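Local atomic coordinates of major pilin protein fimA (Silicibacter pomeroyi, PDB entry 2IMH), a protein that is of unknown function, a member of the DUF1028 family that folds into antiparallel beta sheets flanked by helices. Residues T14-V28 with G162-R175. Residues are numbered along the deposited sequence; the frame is centred on the assembly and turned at random.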
loop_
_atom_site.group_PDB
_atom_site.type_symbol
_atom_site.label_atom_id
_atom_site.label_comp_id
_atom_site.label_asym_id
_atom_site.label_seq_id
_atom_site.Cartn_x
_atom_site.Cartn_y
_atom_site.Cartn_z
ATOM N N THR A 14 14.960 5.285 -5.569
ATOM C CA THR A 14 15.431 3.938 -5.181
ATOM C C THR A 14 14.860 2.803 -6.024
ATOM O O THR A 14 15.438 1.708 -6.098
ATOM C CB THR A 14 15.135 3.631 -3.709
ATOM O OG1 THR A 14 13.711 3.523 -3.509
ATOM C CG2 THR A 14 15.691 4.739 -2.808
ATOM N N GLY A 15 13.715 3.048 -6.645
ATOM C CA GLY A 15 13.022 2.006 -7.376
ATOM C C GLY A 15 12.124 1.219 -6.436
ATOM O O GLY A 15 11.458 0.272 -6.866
ATOM N N ALA A 16 12.086 1.616 -5.159
ATOM C CA ALA A 16 11.139 0.979 -4.228
ATOM C C ALA A 16 9.717 1.220 -4.700
ATOM O O ALA A 16 9.421 2.238 -5.338
ATOM C CB ALA A 16 11.305 1.511 -2.822
ATOM N N ILE A 17 8.848 0.279 -4.366
ATOM C CA ILE A 17 7.408 0.429 -4.591
ATOM C C ILE A 17 6.717 0.218 -3.250
ATOM O O ILE A 17 7.243 -0.478 -2.371
ATOM C CB ILE A 17 6.880 -0.543 -5.673
ATOM C CG1 ILE A 17 7.194 -2.018 -5.334
ATOM C CG2 ILE A 17 7.406 -0.113 -7.057
ATOM C CD1 ILE A 17 6.523 -3.037 -6.284
ATOM N N GLY A 18 5.566 0.841 -3.066
ATOM C CA GLY A 18 4.867 0.636 -1.808
ATOM C C GLY A 18 3.434 1.078 -1.796
ATOM O O GLY A 18 2.905 1.565 -2.792
ATOM N N GLY A 19 2.800 0.869 -0.653
ATOM C CA GLY A 19 1.420 1.311 -0.479
ATOM C C GLY A 19 1.101 1.393 0.999
ATOM O O GLY A 19 1.842 0.851 1.839
ATOM N N ALA A 20 0.002 2.063 1.309
ATOM C CA ALA A 20 -0.461 2.168 2.684
ATOM C C ALA A 20 -1.961 2.307 2.673
ATOM O O ALA A 20 -2.527 2.812 1.704
ATOM C CB ALA A 20 0.176 3.333 3.366
ATOM N N ALA A 21 -2.614 1.868 3.745
ATOM C CA ALA A 21 -4.084 1.891 3.752
ATOM C C ALA A 21 -4.600 1.938 5.169
ATOM O O ALA A 21 -3.896 1.570 6.117
ATOM C CB ALA A 21 -4.630 0.646 3.059
ATOM N N ALA A 22 -5.843 2.369 5.313
ATOM C CA ALA A 22 -6.505 2.339 6.608
ATOM C C ALA A 22 -7.994 2.183 6.353
ATOM O O ALA A 22 -8.494 2.640 5.319
ATOM C CB ALA A 22 -6.202 3.609 7.408
ATOM N N THR A 23 -8.677 1.468 7.252
ATOM C CA THR A 23 -10.130 1.342 7.179
ATOM C C THR A 23 -10.778 1.447 8.539
ATOM O O THR A 23 -10.114 1.352 9.578
ATOM C CB THR A 23 -10.605 -0.029 6.641
ATOM O OG1 THR A 23 -10.269 -1.059 7.581
ATOM C CG2 THR A 23 -10.044 -0.347 5.245
ATOM N N GLY A 24 -12.101 1.618 8.529
ATOM C CA GLY A 24 -12.856 1.504 9.766
ATOM C C GLY A 24 -13.238 0.067 10.109
ATOM O O GLY A 24 -14.226 -0.154 10.825
ATOM N N SER A 25 -12.458 -0.900 9.614
ATOM C CA SER A 25 -12.664 -2.317 9.890
ATOM C C SER A 25 -11.329 -3.018 10.187
ATOM O O SER A 25 -10.309 -2.350 10.370
ATOM C CB SER A 25 -13.397 -2.981 8.719
ATOM O OG SER A 25 -13.906 -4.262 9.072
ATOM N N LEU A 26 -11.334 -4.345 10.224
ATOM C CA LEU A 26 -10.146 -5.125 10.629
ATOM C C LEU A 26 -9.235 -5.459 9.459
ATOM O O LEU A 26 -9.687 -5.557 8.323
ATOM C CB LEU A 26 -10.582 -6.438 11.276
ATOM C CG LEU A 26 -11.621 -6.348 12.388
ATOM C CD1 LEU A 26 -11.885 -7.751 12.926
ATOM C CD2 LEU A 26 -11.195 -5.383 13.526
ATOM N N CYS A 27 -7.951 -5.671 9.756
ATOM C CA CYS A 27 -7.081 -6.394 8.844
ATOM C C CYS A 27 -6.941 -5.753 7.461
ATOM O O CYS A 27 -6.776 -6.466 6.470
ATOM C CB CYS A 27 -7.568 -7.844 8.685
ATOM S SG CYS A 27 -7.631 -8.797 10.236
ATOM N N VAL A 28 -6.987 -4.421 7.379
ATOM C CA VAL A 28 -6.791 -3.773 6.073
ATOM C C VAL A 28 -5.561 -4.281 5.302
ATOM O O VAL A 28 -5.619 -4.478 4.092
ATOM C CB VAL A 28 -6.751 -2.224 6.165
ATOM C CG1 VAL A 28 -5.568 -1.748 7.031
ATOM C CG2 VAL A 28 -6.719 -1.601 4.757
ATOM N N GLY A 162 -14.347 6.637 12.373
ATOM C CA GLY A 162 -13.087 6.257 13.010
ATOM C C GLY A 162 -12.427 5.123 12.234
ATOM O O GLY A 162 -13.065 4.453 11.425
ATOM N N LEU A 163 -11.138 4.921 12.465
ATOM C CA LEU A 163 -10.414 3.843 11.822
ATOM C C LEU A 163 -10.074 2.764 12.847
ATOM O O LEU A 163 -9.830 3.085 14.012
ATOM C CB LEU A 163 -9.122 4.388 11.208
ATOM C CG LEU A 163 -9.284 5.420 10.081
ATOM C CD1 LEU A 163 -7.965 6.103 9.757
ATOM C CD2 LEU A 163 -9.864 4.777 8.832
ATOM N N LEU A 164 -10.035 1.507 12.403
ATOM C CA LEU A 164 -9.695 0.388 13.282
ATOM C C LEU A 164 -8.439 -0.370 12.842
ATOM O O LEU A 164 -7.850 -1.105 13.651
ATOM C CB LEU A 164 -10.861 -0.604 13.418
ATOM C CG LEU A 164 -12.123 -0.123 14.138
ATOM C CD1 LEU A 164 -13.137 -1.276 14.162
ATOM C CD2 LEU A 164 -11.773 0.387 15.557
ATOM N N SER A 165 -8.030 -0.209 11.581
ATOM C CA SER A 165 -6.791 -0.877 11.108
ATOM C C SER A 165 -6.013 -0.025 10.115
ATOM O O SER A 165 -6.576 0.835 9.423
ATOM C CB SER A 165 -7.102 -2.259 10.530
ATOM O OG SER A 165 -7.838 -2.178 9.302
ATOM N N ALA A 166 -4.711 -0.258 10.050
ATOM C CA ALA A 166 -3.841 0.463 9.127
ATOM C C ALA A 166 -2.706 -0.469 8.748
ATOM O O ALA A 166 -2.369 -1.391 9.504
ATOM C CB ALA A 166 -3.280 1.736 9.787
ATOM N N ALA A 167 -2.126 -0.246 7.567
ATOM C CA ALA A 167 -0.997 -1.049 7.124
ATOM C C ALA A 167 -0.130 -0.320 6.113
ATOM O O ALA A 167 -0.571 0.640 5.460
ATOM C CB ALA A 167 -1.478 -2.348 6.520
HETATM N N MSE A 168 1.084 -0.841 5.962
HETATM C CA MSE A 168 2.010 -0.370 4.944
HETATM C C MSE A 168 2.731 -1.572 4.370
HETATM O O MSE A 168 2.931 -2.580 5.062
HETATM C CB MSE A 168 3.037 0.606 5.533
HETATM C CG MSE A 168 3.850 1.372 4.490
HETATM SE SE MSE A 168 4.734 2.955 5.238
HETATM C CE MSE A 168 3.104 3.885 5.735
ATOM N N LEU A 169 3.105 -1.463 3.100
ATOM C CA LEU A 169 3.854 -2.512 2.444
ATOM C C LEU A 169 4.856 -1.815 1.542
ATOM O O LEU A 169 4.448 -1.024 0.677
ATOM C CB LEU A 169 2.918 -3.397 1.616
ATOM C CG LEU A 169 3.617 -4.475 0.780
ATOM C CD1 LEU A 169 4.268 -5.485 1.734
ATOM C CD2 LEU A 169 2.667 -5.177 -0.206
ATOM N N VAL A 170 6.142 -2.103 1.729
ATOM C CA VAL A 170 7.180 -1.497 0.887
ATOM C C VAL A 170 8.179 -2.552 0.451
ATOM O O VAL A 170 8.652 -3.351 1.267
ATOM C CB VAL A 170 7.908 -0.325 1.591
ATOM C CG1 VAL A 170 9.079 0.216 0.708
ATOM C CG2 VAL A 170 6.907 0.803 1.936
ATOM N N LEU A 171 8.498 -2.534 -0.843
ATOM C CA LEU A 171 9.365 -3.544 -1.461
ATOM C C LEU A 171 10.514 -2.886 -2.203
ATOM O O LEU A 171 10.339 -1.862 -2.846
ATOM C CB LEU A 171 8.568 -4.388 -2.465
ATOM C CG LEU A 171 7.245 -5.013 -1.988
ATOM C CD1 LEU A 171 6.598 -5.781 -3.138
ATOM C CD2 LEU A 171 7.504 -5.930 -0.787
ATOM N N HIS A 172 11.685 -3.505 -2.136
ATOM C CA HIS A 172 12.858 -3.030 -2.856
ATOM C C HIS A 172 13.790 -4.229 -3.014
ATOM O O HIS A 172 13.892 -5.037 -2.096
ATOM C CB HIS A 172 13.570 -1.967 -2.047
ATOM C CG HIS A 172 14.748 -1.380 -2.755
ATOM N ND1 HIS A 172 16.002 -1.952 -2.712
ATOM C CD2 HIS A 172 14.850 -0.304 -3.573
ATOM C CE1 HIS A 172 16.834 -1.240 -3.455
ATOM N NE2 HIS A 172 16.161 -0.228 -3.981
ATOM N N PRO A 173 14.488 -4.349 -4.158
ATOM C CA PRO A 173 15.278 -5.571 -4.380
ATOM C C PRO A 173 16.437 -5.804 -3.402
ATOM O O PRO A 173 16.903 -6.938 -3.294
ATOM C CB PRO A 173 15.846 -5.373 -5.790
ATOM C CG PRO A 173 15.822 -3.909 -6.015
ATOM C CD PRO A 173 14.589 -3.421 -5.297
ATOM N N ASP A 174 16.910 -4.751 -2.729
ATOM C CA ASP A 174 18.039 -4.875 -1.799
ATOM C C ASP A 174 17.583 -5.019 -0.350
ATOM O O ASP A 174 18.408 -5.002 0.570
ATOM C CB ASP A 174 18.962 -3.650 -1.907
ATOM C CG ASP A 174 19.577 -3.495 -3.286
ATOM O OD1 ASP A 174 19.689 -4.504 -4.021
ATOM O OD2 ASP A 174 19.943 -2.345 -3.626
ATOM N N ARG A 175 16.270 -5.149 -0.154
ATOM C CA ARG A 175 15.701 -5.158 1.188
ATOM C C ARG A 175 14.708 -6.292 1.308
ATOM O O ARG A 175 14.051 -6.638 0.323
ATOM C CB ARG A 175 14.941 -3.856 1.466
ATOM C CG ARG A 175 15.738 -2.571 1.215
ATOM C CD ARG A 175 14.797 -1.381 1.271
ATOM N NE ARG A 175 15.230 -0.252 0.436
ATOM C CZ ARG A 175 14.474 0.817 0.182
ATOM N NH1 ARG A 175 14.942 1.795 -0.591
ATOM N NH2 ARG A 175 13.250 0.914 0.702
#
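S165 OG sits inside the loop 24-27 that leads into the helix from V28 and is gripped twice: it donates to S25 O (2.7 Å) and accepts from V28 N (3.1 Å, N-H...O 156°). Its chi1 of 69°, which sets OG between the backbone N and the carbonyl carbon, swings the hydroxyl into this loop, where V28 CG1 also lies against it. With an alanine in its place, V28 N and S25 O would probably lose the hydroxyl they share, and the loop would be freer to shift before its helix. Beside it, T23 O accepts from both L164 N and S165 N, the longer bond (3.3 Å) being the latter, so L164 and S165 form a classic beta bulge opposite T23. T23 OG1 accepts from S25 N, closing an ST turn.

From the bulge, strands 16-23 and 165-172 run antiparallel, with paired backbone bonds at A21-A167, G19-L169 and I17-L171. A CB on G18 would clash with V170 CG2 and L169 O; on the same face A22 CB meets L163 CD1 and A166 CB (4.2 Å). On the I17 side, its CG1 rests on L171 CB. At the far end H172 NE2 gives T14 O a weak, bent bond (127°); R175 NH1 lies over one ring face and P173 CD over the other, while ND1 accepts from D174 N. T14 OG1 accepts from A16 N, a second ST turn, and is hydrogen-bonded to the D11 carboxylate.

Helix 142-155 covers M168 and V170, and the pair is buried between strands 4-11 and 175-182, the latter an edge strand. Backbone bonding thus carries the centre; the S165 hydroxyl ties loop to strand at one end, whereas H172 bonds only weakly at the other.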